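Local coordinates for protein neuraminidase (Influenza A virus, PDB 4GDJ) that is a sialidase-like viral surface protein that may cleave terminal sialic acid from glycoconjugates, although its putative active site has diverged, at residues A[53-58]-A[82-87]; A[133-138]-A[182-187]; A[160-165]-A[174-179]. One frame throughout, in Å; residues are numbered along the deposited sequence.

Starting from the N terminus, contact 1 comes first: 53-58 pairs with 82-87, closing a loop of 23 intervening residues within one four-stranded blade of the beta propeller. It is finished before the others begin, and its nearest atoms stay about 12 Å from contact 3 and about 14 Å from contact 2. Contact 2 then opens at 133-138, the outer strand of another blade, and closes at 182-187 on the outer strand of the blade that follows, so it is a junction between blades. Contact 3, 160-165 with 174-179, falls wholly within that span and is a hairpin inside the second of those blades. Neighbouring strands and the Arg-186 to Glu-178 salt bridge connect contacts 2 and 3.

Contact 1 of 3, residues A[53-58]-A[82-87]; sequences CFKFFI and TPIGSA
This is an antiparallel strand pairing, with Lys-55 opposite Thr-82, between the second and third strands of a four-stranded sheet, at the end where strand 78-83 gives way to a turn. Lys-55 and Thr-82 are a hydrogen-bonded pair: Lys-55 N reaches Thr-82 O at 2.8 Å, and Thr-82 N returns a bond to Lys-55 O. Next along, Ile-84 N donates to Cys-53 O (3.1 Å), just where strand 78-83 has ended. Such a sheet is one blade of the neuraminidase beta propeller, and Cys-53 is further tied by a disulfide to Cys-48 at the end of neighbouring strand 39-48. Pro-83 opens a type I turn to Ser-86, and Lys-55 reaches across that turn. Its chain bends at chi3 (-63°), which brings NZ 2.7 Å from Ser-86 O, almost straight out from that carbonyl. On the way, Lys-55 CG passes 3.6 Å from Ile-84 CD1, the two side chains crossing at about a right angle. On the other side of Lys-55 in sequence, Phe-57 brings its ring edge to Thr-82, CE1 lying 3.2 Å from OG1 in the plane of the ring; the hydrogen bonds of that hydroxyl go to Ser-93 OG and Asn-88 OD1.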
loop_
_atom_site.group_PDB
_atom_site.type_symbol
_atom_site.label_atom_id
_atom_site.label_comp_id
_atom_site.label_asym_id
_atom_site.label_seq_id
_atom_site.Cartn_x
_atom_site.Cartn_y
_atom_site.Cartn_z
ATOM N N CYS A 53 -8.170 -5.120 14.460
ATOM C CA CYS A 53 -7.810 -4.744 13.093
ATOM C C CYS A 53 -9.057 -4.737 12.217
ATOM O O CYS A 53 -10.001 -5.525 12.434
ATOM C CB CYS A 53 -6.774 -5.734 12.543
ATOM S SG CYS A 53 -5.129 -5.584 13.315
ATOM N N PHE A 54 -9.067 -3.854 11.225
ATOM C CA PHE A 54 -10.234 -3.705 10.347
ATOM C C PHE A 54 -9.850 -3.786 8.886
ATOM O O PHE A 54 -8.711 -3.487 8.523
ATOM C CB PHE A 54 -10.930 -2.387 10.623
ATOM C CG PHE A 54 -11.369 -2.253 12.026
ATOM C CD1 PHE A 54 -10.492 -1.807 12.995
ATOM C CD2 PHE A 54 -12.654 -2.614 12.397
ATOM C CE1 PHE A 54 -10.909 -1.697 14.320
ATOM C CE2 PHE A 54 -13.066 -2.504 13.718
ATOM C CZ PHE A 54 -12.194 -2.060 14.667
ATOM N N LYS A 55 -10.808 -4.254 8.087
ATOM C CA LYS A 55 -10.755 -4.157 6.646
ATOM C C LYS A 55 -11.466 -2.886 6.268
ATOM O O LYS A 55 -12.642 -2.689 6.632
ATOM C CB LYS A 55 -11.459 -5.326 5.957
ATOM C CG LYS A 55 -10.647 -6.582 5.918
ATOM C CD LYS A 55 -11.460 -7.774 5.389
ATOM C CE LYS A 55 -12.644 -8.114 6.287
ATOM N NZ LYS A 55 -13.542 -9.110 5.650
ATOM N N PHE A 56 -10.735 -2.025 5.560
ATOM C CA PHE A 56 -11.295 -0.829 4.935
ATOM C C PHE A 56 -11.403 -1.126 3.447
ATOM O O PHE A 56 -10.473 -1.679 2.859
ATOM C CB PHE A 56 -10.395 0.380 5.169
ATOM C CG PHE A 56 -10.396 0.881 6.585
ATOM C CD1 PHE A 56 -9.554 0.328 7.526
ATOM C CD2 PHE A 56 -11.238 1.922 6.975
ATOM C CE1 PHE A 56 -9.560 0.772 8.852
ATOM C CE2 PHE A 56 -11.248 2.374 8.289
ATOM C CZ PHE A 56 -10.385 1.806 9.225
ATOM N N PHE A 57 -12.533 -0.777 2.826
ATOM C CA PHE A 57 -12.728 -1.111 1.433
ATOM C C PHE A 57 -13.745 -0.197 0.767
ATOM O O PHE A 57 -14.557 0.431 1.426
ATOM C CB PHE A 57 -13.158 -2.572 1.257
ATOM C CG PHE A 57 -14.475 -2.893 1.882
ATOM C CD1 PHE A 57 -14.558 -3.180 3.235
ATOM C CD2 PHE A 57 -15.633 -2.875 1.134
ATOM C CE1 PHE A 57 -15.756 -3.462 3.826
ATOM C CE2 PHE A 57 -16.867 -3.148 1.731
ATOM C CZ PHE A 57 -16.919 -3.451 3.074
ATOM N N ILE A 58 -13.643 -0.121 -0.546
ATOM C CA ILE A 58 -14.616 0.550 -1.367
ATOM C C ILE A 58 -15.711 -0.418 -1.773
ATOM O O ILE A 58 -15.466 -1.412 -2.481
ATOM C CB ILE A 58 -13.986 1.137 -2.635
ATOM C CG1 ILE A 58 -12.824 2.070 -2.283
ATOM C CG2 ILE A 58 -15.065 1.876 -3.433
ATOM C CD1 ILE A 58 -13.212 3.255 -1.462
ATOM N N THR A 82 -14.938 -3.012 8.239
ATOM C CA THR A 82 -15.448 -4.252 8.803
ATOM C C THR A 82 -14.394 -4.881 9.682
ATOM O O THR A 82 -13.228 -4.947 9.283
ATOM C CB THR A 82 -15.702 -5.298 7.714
ATOM O OG1 THR A 82 -16.544 -4.755 6.700
ATOM C CG2 THR A 82 -16.344 -6.531 8.310
ATOM N N PRO A 83 -14.794 -5.395 10.849
ATOM C CA PRO A 83 -13.870 -6.188 11.682
ATOM C C PRO A 83 -13.238 -7.312 10.887
ATOM O O PRO A 83 -13.901 -8.018 10.111
ATOM C CB PRO A 83 -14.774 -6.767 12.768
ATOM C CG PRO A 83 -15.951 -5.814 12.830
ATOM C CD PRO A 83 -16.139 -5.286 11.442
ATOM N N ILE A 84 -11.941 -7.471 11.067
ATOM C CA ILE A 84 -11.149 -8.385 10.259
ATOM C C ILE A 84 -11.713 -9.824 10.246
ATOM O O ILE A 84 -11.676 -10.514 9.200
ATOM C CB ILE A 84 -9.686 -8.333 10.713
ATOM C CG1 ILE A 84 -8.762 -9.035 9.721
ATOM C CG2 ILE A 84 -9.556 -8.951 12.095
ATOM C CD1 ILE A 84 -9.068 -8.716 8.279
ATOM N N GLY A 85 -12.286 -10.267 11.364
ATOM C CA GLY A 85 -12.863 -11.611 11.389
ATOM C C GLY A 85 -14.166 -11.830 10.616
ATOM O O GLY A 85 -14.607 -12.966 10.475
ATOM N N SER A 86 -14.795 -10.768 10.115
ATOM C CA SER A 86 -16.136 -10.881 9.519
ATOM C C SER A 86 -16.150 -10.780 7.993
ATOM O O SER A 86 -15.238 -10.220 7.389
ATOM C CB SER A 86 -17.049 -9.778 10.060
ATOM O OG SER A 86 -17.036 -9.746 11.469
ATOM N N ALA A 87 -17.210 -11.293 7.377
ATOM C CA ALA A 87 -17.449 -11.045 5.961
ATOM C C ALA A 87 -17.899 -9.590 5.829
ATOM O O ALA A 87 -18.300 -8.990 6.819
ATOM C CB ALA A 87 -18.511 -11.979 5.432
#

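Contact 2 of 3, residues A[133-138]-A[182-187]; sequences ITDTFS and GTVQRW. With NAG (2-acetamido-2-deoxy-beta-D-glucopyranose), chain I.
Asp-135 points its carboxylate across to the backbone of Val-184, and the two side chains meet at about a right angle. Val-184 N donates to Asp-135 OD2 at 2.9 Å, nearly straight (169°) and onto the anti lone pair. A water also lies within hydrogen-bonding distance of OD2 and of Val-184 O. OD1 accepts Thr-136 N, so both oxygens take a backbone N-H, the one at OD1 from out of the carboxylate plane. Beside it, Thr-134 OG1 donates to Gly-182 O at 2.7 Å, coming from above the carbonyl plane. Thr-134 chi1 of 44° sets OG1 between the backbone N and the carbonyl carbon. Thr-134 and Asp-135 form a classic beta bulge opposite Ile-127, and both side chains head toward 182-187, to different residues. Further along, Val-184 CG2 packs 4.0 Å from Phe-137 CD1, the two side chains again crossing at about a right angle; that ring also stacks on Tyr-177 of strand 173-180, in the other blade. The contact joins the outer strands of two successive propeller blades; 133-138 and 183-187 run at 53° to each other and form no beta bridge. Gln-185 turns back to Thr-183 O, and its amide lies beside a protein-attached glycan, OE1 3.7 Å from NAG C8. With backbone N-H groups from both strands directed at the Asp-135 carboxylate, its ionised form is probably favoured.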
loop_
_atom_site.group_PDB
_atom_site.type_symbol
_atom_site.label_atom_id
_atom_site.label_comp_id
_atom_site.label_asym_id
_atom_site.label_seq_id
_atom_site.Cartn_x
_atom_site.Cartn_y
_atom_site.Cartn_z
ATOM N N ILE A 133 -15.618 15.602 10.191
ATOM C CA ILE A 133 -14.887 15.930 8.975
ATOM C C ILE A 133 -14.026 17.132 9.302
ATOM O O ILE A 133 -14.555 18.166 9.716
ATOM C CB ILE A 133 -15.836 16.282 7.777
ATOM C CG1 ILE A 133 -16.725 15.079 7.439
ATOM C CG2 ILE A 133 -15.008 16.721 6.600
ATOM C CD1 ILE A 133 -17.911 15.409 6.552
ATOM N N THR A 134 -12.711 17.013 9.102
ATOM C CA THR A 134 -11.777 18.019 9.601
ATOM C C THR A 134 -11.041 18.785 8.518
ATOM O O THR A 134 -10.491 19.823 8.790
ATOM C CB THR A 134 -10.687 17.374 10.495
ATOM O OG1 THR A 134 -10.214 16.165 9.873
ATOM C CG2 THR A 134 -11.232 17.049 11.865
ATOM N N ASP A 135 -10.979 18.284 7.298
ATOM C CA ASP A 135 -10.274 19.050 6.270
ATOM C C ASP A 135 -10.610 18.543 4.902
ATOM O O ASP A 135 -11.106 17.427 4.767
ATOM C CB ASP A 135 -8.762 18.912 6.483
ATOM C CG ASP A 135 -7.992 20.189 6.120
ATOM O OD1 ASP A 135 -8.576 21.056 5.435
ATOM O OD2 ASP A 135 -6.796 20.326 6.512
ATOM N N THR A 136 -10.292 19.343 3.884
ATOM C CA THR A 136 -10.455 18.951 2.511
ATOM C C THR A 136 -9.349 19.626 1.724
ATOM O O THR A 136 -8.778 20.602 2.171
ATOM C CB THR A 136 -11.795 19.498 1.925
ATOM O OG1 THR A 136 -11.833 20.908 2.167
ATOM C CG2 THR A 136 -13.004 18.859 2.592
ATOM N N PHE A 137 -9.079 19.117 0.531
ATOM C CA PHE A 137 -8.277 19.825 -0.438
ATOM C C PHE A 137 -8.616 19.283 -1.804
ATOM O O PHE A 137 -9.127 18.174 -1.950
ATOM C CB PHE A 137 -6.762 19.764 -0.102
ATOM C CG PHE A 137 -6.193 18.370 0.058
ATOM C CD1 PHE A 137 -6.184 17.744 1.282
ATOM C CD2 PHE A 137 -5.591 17.728 -1.016
ATOM C CE1 PHE A 137 -5.603 16.466 1.444
ATOM C CE2 PHE A 137 -5.028 16.455 -0.874
ATOM C CZ PHE A 137 -5.040 15.827 0.363
ATOM N N SER A 138 -8.397 20.111 -2.812
ATOM C CA SER A 138 -8.787 19.783 -4.158
ATOM C C SER A 138 -7.562 19.527 -5.011
ATOM O O SER A 138 -6.431 19.785 -4.574
ATOM C CB SER A 138 -9.641 20.940 -4.754
ATOM O OG SER A 138 -10.866 21.056 -4.033
ATOM N N GLY A 182 -6.335 15.039 11.860
ATOM C CA GLY A 182 -7.127 15.154 10.631
ATOM C C GLY A 182 -6.993 16.478 9.908
ATOM O O GLY A 182 -7.726 16.755 8.945
ATOM N N THR A 183 -6.054 17.307 10.339
ATOM C CA THR A 183 -5.823 18.585 9.673
ATOM C C THR A 183 -4.496 18.639 8.950
ATOM O O THR A 183 -3.475 18.289 9.539
ATOM C CB THR A 183 -5.896 19.720 10.715
ATOM O OG1 THR A 183 -7.216 19.742 11.261
ATOM C CG2 THR A 183 -5.622 21.042 10.096
ATOM N N VAL A 184 -4.490 19.103 7.696
ATOM C CA VAL A 184 -3.244 19.162 6.929
ATOM C C VAL A 184 -2.277 20.178 7.553
ATOM O O VAL A 184 -2.611 21.324 7.727
ATOM C CB VAL A 184 -3.469 19.489 5.456
ATOM C CG1 VAL A 184 -2.169 19.677 4.750
ATOM C CG2 VAL A 184 -4.305 18.398 4.755
ATOM N N GLN A 185 -1.080 19.743 7.917
ATOM C CA GLN A 185 -0.087 20.648 8.499
ATOM C C GLN A 185 0.813 21.168 7.403
ATOM O O GLN A 185 1.192 22.316 7.405
ATOM C CB GLN A 185 0.764 19.924 9.553
ATOM C CG GLN A 185 -0.064 19.354 10.714
ATOM C CD GLN A 185 -0.814 20.446 11.456
ATOM O OE1 GLN A 185 -0.202 21.298 12.081
ATOM N NE2 GLN A 185 -2.150 20.428 11.380
ATOM N N ARG A 186 1.184 20.291 6.483
ATOM C CA ARG A 186 2.014 20.677 5.377
ATOM C C ARG A 186 2.113 19.502 4.470
ATOM O O ARG A 186 1.671 18.412 4.813
ATOM C CB ARG A 186 3.413 21.028 5.856
ATOM C CG ARG A 186 4.071 19.913 6.571
ATOM C CD ARG A 186 5.484 20.273 7.015
ATOM N NE ARG A 186 6.000 19.212 7.877
ATOM C CZ ARG A 186 7.190 19.215 8.469
ATOM N NH1 ARG A 186 8.017 20.237 8.292
ATOM N NH2 ARG A 186 7.549 18.182 9.236
ATOM N N TRP A 187 2.701 19.733 3.307
ATOM C CA TRP A 187 2.945 18.679 2.344
ATOM C C TRP A 187 4.258 18.944 1.621
ATOM O O TRP A 187 4.815 20.046 1.672
ATOM C CB TRP A 187 1.796 18.587 1.328
ATOM C CG TRP A 187 1.358 19.900 0.725
ATOM C CD1 TRP A 187 0.326 20.715 1.162
ATOM C CD2 TRP A 187 1.895 20.533 -0.442
ATOM N NE1 TRP A 187 0.215 21.810 0.339
ATOM C CE2 TRP A 187 1.157 21.723 -0.652
ATOM C CE3 TRP A 187 2.934 20.218 -1.325
ATOM C CZ2 TRP A 187 1.432 22.592 -1.695
ATOM C CZ3 TRP A 187 3.210 21.083 -2.357
ATOM C CH2 TRP A 187 2.461 22.264 -2.536
HETATM C C1 NAG I . -4.320 17.805 18.159
HETATM C C2 NAG I . -3.795 19.239 18.312
HETATM C C3 NAG I . -3.112 19.446 19.666
HETATM C C4 NAG I . -3.961 18.873 20.797
HETATM C C5 NAG I . -4.337 17.441 20.411
HETATM C C6 NAG I . -4.986 16.620 21.524
HETATM C C7 NAG I . -3.235 20.283 16.156
HETATM C C8 NAG I . -2.151 20.542 15.148
HETATM N N2 NAG I . -2.878 19.556 17.226
HETATM O O3 NAG I . -2.858 20.815 19.897
HETATM O O4 NAG I . -3.230 18.912 22.005
HETATM O O5 NAG I . -5.149 17.468 19.251
HETATM O O6 NAG I . -4.411 15.324 21.509
HETATM O O7 NAG I . -4.377 20.726 15.974
HETATM O O HOH W 1 -5.290 22.620 6.584
#

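Contact 3 of 3, residues A[160-165]-A[174-179]; sequences FVLVSD and HRIYEL
Phe-160 to Ser-164 run antiparallel to His-174 to Glu-178, forming a beta hairpin that supplies the two middle strands of a four-stranded propeller blade. Its backbone bonds come in two hydrogen-bonded pairs. Val-161 and Tyr-177 exchange bonds, Tyr-177 N to Val-161 O being 2.9 Å; Val-163 and Arg-175 do the same, with Val-163 N 2.8 Å from Arg-175 O. Between them, Leu-162 CA approaches Arg-175 O (3.4 Å) in a CA-H...O contact.

Apolar packing occupies both faces. On the one with Val-161 and Val-163, the Tyr-177 ring leans back along the sheet, its CD1 meeting Val-163 CG2 at 3.6 Å, while Val-161 CG1 touches the tyrosine CB. Leu-114 of the preceding blade touches Val-161. The other face carries Leu-162 and Ile-176, which meet through CD1 and CG1 and continue onto Leu-225 and Phe-227 of strand 224-228. There too Phe-160 and Glu-178 lie side by side and point the same way, with ring and carboxylate planes 43° apart; Glu-178 CG stays anti to its own N (chi1 171°), so the extended chain runs past Phe-160 CE2, and its OE1 forms a salt bridge with Arg-186.

Polar side-chain links are fewer. Arg-175 stretches out to hydrogen-bond Gln-189 through NE, and its NH1 donates to Tyr-177 OH at 3.2 Å, in the guanidinium plane. At the far end, where NE2 of His-174 pairs with Ser-172 OG, the other ring nitrogen, ND1, shares a 2.7 Å hydrogen bond with Ser-164 OG, which sits at the ring edge, in its plane.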
loop_
_atom_site.group_PDB
_atom_site.type_symbol
_atom_site.label_atom_id
_atom_site.label_comp_id
_atom_site.label_asym_id
_atom_site.label_seq_id
_atom_site.Cartn_x
_atom_site.Cartn_y
_atom_site.Cartn_z
ATOM N N PHE A 160 0.960 10.455 8.054
ATOM C CA PHE A 160 1.563 10.753 6.780
ATOM C C PHE A 160 0.873 9.905 5.748
ATOM O O PHE A 160 0.639 8.724 5.968
ATOM C CB PHE A 160 3.061 10.420 6.817
ATOM C CG PHE A 160 3.824 11.243 7.833
ATOM C CD1 PHE A 160 3.897 10.829 9.143
ATOM C CD2 PHE A 160 4.409 12.444 7.479
ATOM C CE1 PHE A 160 4.574 11.587 10.093
ATOM C CE2 PHE A 160 5.078 13.220 8.436
ATOM C CZ PHE A 160 5.151 12.785 9.737
ATOM N N VAL A 161 0.558 10.504 4.613
ATOM C CA VAL A 161 -0.109 9.769 3.546
ATOM C C VAL A 161 0.399 10.281 2.240
ATOM O O VAL A 161 0.671 11.463 2.111
ATOM C CB VAL A 161 -1.648 9.981 3.596
ATOM C CG1 VAL A 161 -1.994 11.401 3.396
ATOM C CG2 VAL A 161 -2.347 9.141 2.582
ATOM N N LEU A 162 0.527 9.387 1.271
ATOM C CA LEU A 162 0.912 9.733 -0.093
ATOM C C LEU A 162 -0.311 9.979 -0.944
ATOM O O LEU A 162 -1.237 9.194 -0.955
ATOM C CB LEU A 162 1.678 8.580 -0.753
ATOM C CG LEU A 162 3.128 9.032 -0.837
ATOM C CD1 LEU A 162 3.699 8.534 0.484
ATOM C CD2 LEU A 162 3.877 8.593 -2.064
ATOM N N VAL A 163 -0.289 11.060 -1.690
ATOM C CA VAL A 163 -1.440 11.459 -2.506
ATOM C C VAL A 163 -0.932 11.668 -3.916
ATOM O O VAL A 163 0.087 12.305 -4.099
ATOM C CB VAL A 163 -2.016 12.770 -1.966
ATOM C CG1 VAL A 163 -3.073 13.379 -2.930
ATOM C CG2 VAL A 163 -2.605 12.540 -0.578
ATOM N N SER A 164 -1.622 11.127 -4.910
ATOM C CA SER A 164 -1.219 11.311 -6.289
ATOM C C SER A 164 -2.237 12.146 -7.077
ATOM O O SER A 164 -3.427 12.222 -6.721
ATOM C CB SER A 164 -1.010 9.932 -6.938
ATOM O OG SER A 164 -0.083 9.164 -6.152
ATOM N N ASP A 165 -1.764 12.765 -8.157
ATOM C CA ASP A 165 -2.587 13.710 -8.933
ATOM C C ASP A 165 -2.079 13.647 -10.364
ATOM O O ASP A 165 -1.017 13.061 -10.636
ATOM C CB ASP A 165 -2.463 15.075 -8.287
ATOM C CG ASP A 165 -3.430 16.144 -8.860
ATOM O OD1 ASP A 165 -4.171 15.923 -9.838
ATOM O OD2 ASP A 165 -3.409 17.262 -8.303
ATOM N N HIS A 174 3.110 13.377 -7.147
ATOM C CA HIS A 174 2.986 12.685 -5.875
ATOM C C HIS A 174 3.460 13.555 -4.731
ATOM O O HIS A 174 4.550 14.140 -4.768
ATOM C CB HIS A 174 3.810 11.375 -5.940
ATOM C CG HIS A 174 3.491 10.565 -7.137
ATOM N ND1 HIS A 174 2.340 9.809 -7.241
ATOM C CD2 HIS A 174 4.135 10.418 -8.338
ATOM C CE1 HIS A 174 2.289 9.256 -8.438
ATOM N NE2 HIS A 174 3.346 9.600 -9.110
ATOM N N ARG A 175 2.654 13.611 -3.692
ATOM C CA ARG A 175 2.968 14.426 -2.537
ATOM C C ARG A 175 2.756 13.614 -1.296
ATOM O O ARG A 175 1.853 12.793 -1.250
ATOM C CB ARG A 175 2.027 15.622 -2.436
ATOM C CG ARG A 175 2.168 16.599 -3.566
ATOM C CD ARG A 175 1.075 17.663 -3.469
ATOM N NE ARG A 175 1.336 18.751 -4.398
ATOM C CZ ARG A 175 0.657 19.887 -4.412
ATOM N NH1 ARG A 175 -0.327 20.086 -3.549
ATOM N NH2 ARG A 175 0.960 20.817 -5.296
ATOM N N ILE A 176 3.605 13.848 -0.305
ATOM C CA ILE A 176 3.377 13.401 1.049
ATOM C C ILE A 176 2.680 14.499 1.797
ATOM O O ILE A 176 3.173 15.625 1.859
ATOM C CB ILE A 176 4.697 13.120 1.778
ATOM C CG1 ILE A 176 5.592 12.154 0.963
ATOM C CG2 ILE A 176 4.405 12.594 3.217
ATOM C CD1 ILE A 176 6.999 11.969 1.562
ATOM N N TYR A 177 1.547 14.161 2.391
ATOM C CA TYR A 177 0.819 15.079 3.255
ATOM C C TYR A 177 1.039 14.662 4.678
ATOM O O TYR A 177 0.934 13.482 5.002
ATOM C CB TYR A 177 -0.671 15.040 2.957
ATOM C CG TYR A 177 -1.047 15.901 1.784
ATOM C CD1 TYR A 177 -0.805 15.476 0.485
ATOM C CD2 TYR A 177 -1.628 17.151 1.971
ATOM C CE1 TYR A 177 -1.151 16.280 -0.616
ATOM C CE2 TYR A 177 -1.961 17.956 0.886
ATOM C CZ TYR A 177 -1.713 17.517 -0.396
ATOM O OH TYR A 177 -2.033 18.308 -1.471
ATOM N N GLU A 178 1.350 15.633 5.525
ATOM C CA GLU A 178 1.437 15.410 6.953
ATOM C C GLU A 178 0.210 15.969 7.665
ATOM O O GLU A 178 -0.151 17.174 7.528
ATOM C CB GLU A 178 2.711 16.051 7.510
ATOM C CG GLU A 178 2.762 16.040 9.015
ATOM C CD GLU A 178 4.078 16.602 9.561
ATOM O OE1 GLU A 178 4.986 16.876 8.752
ATOM O OE2 GLU A 178 4.191 16.764 10.790
ATOM N N LEU A 179 -0.420 15.119 8.470
ATOM C CA LEU A 179 -1.638 15.500 9.180
ATOM C C LEU A 179 -1.499 15.394 10.675
ATOM O O LEU A 179 -0.746 14.585 11.174
ATOM C CB LEU A 179 -2.779 14.563 8.774
ATOM C CG LEU A 179 -2.915 14.175 7.306
ATOM C CD1 LEU A 179 -4.028 13.119 7.139
ATOM C CD2 LEU A 179 -3.236 15.408 6.535
#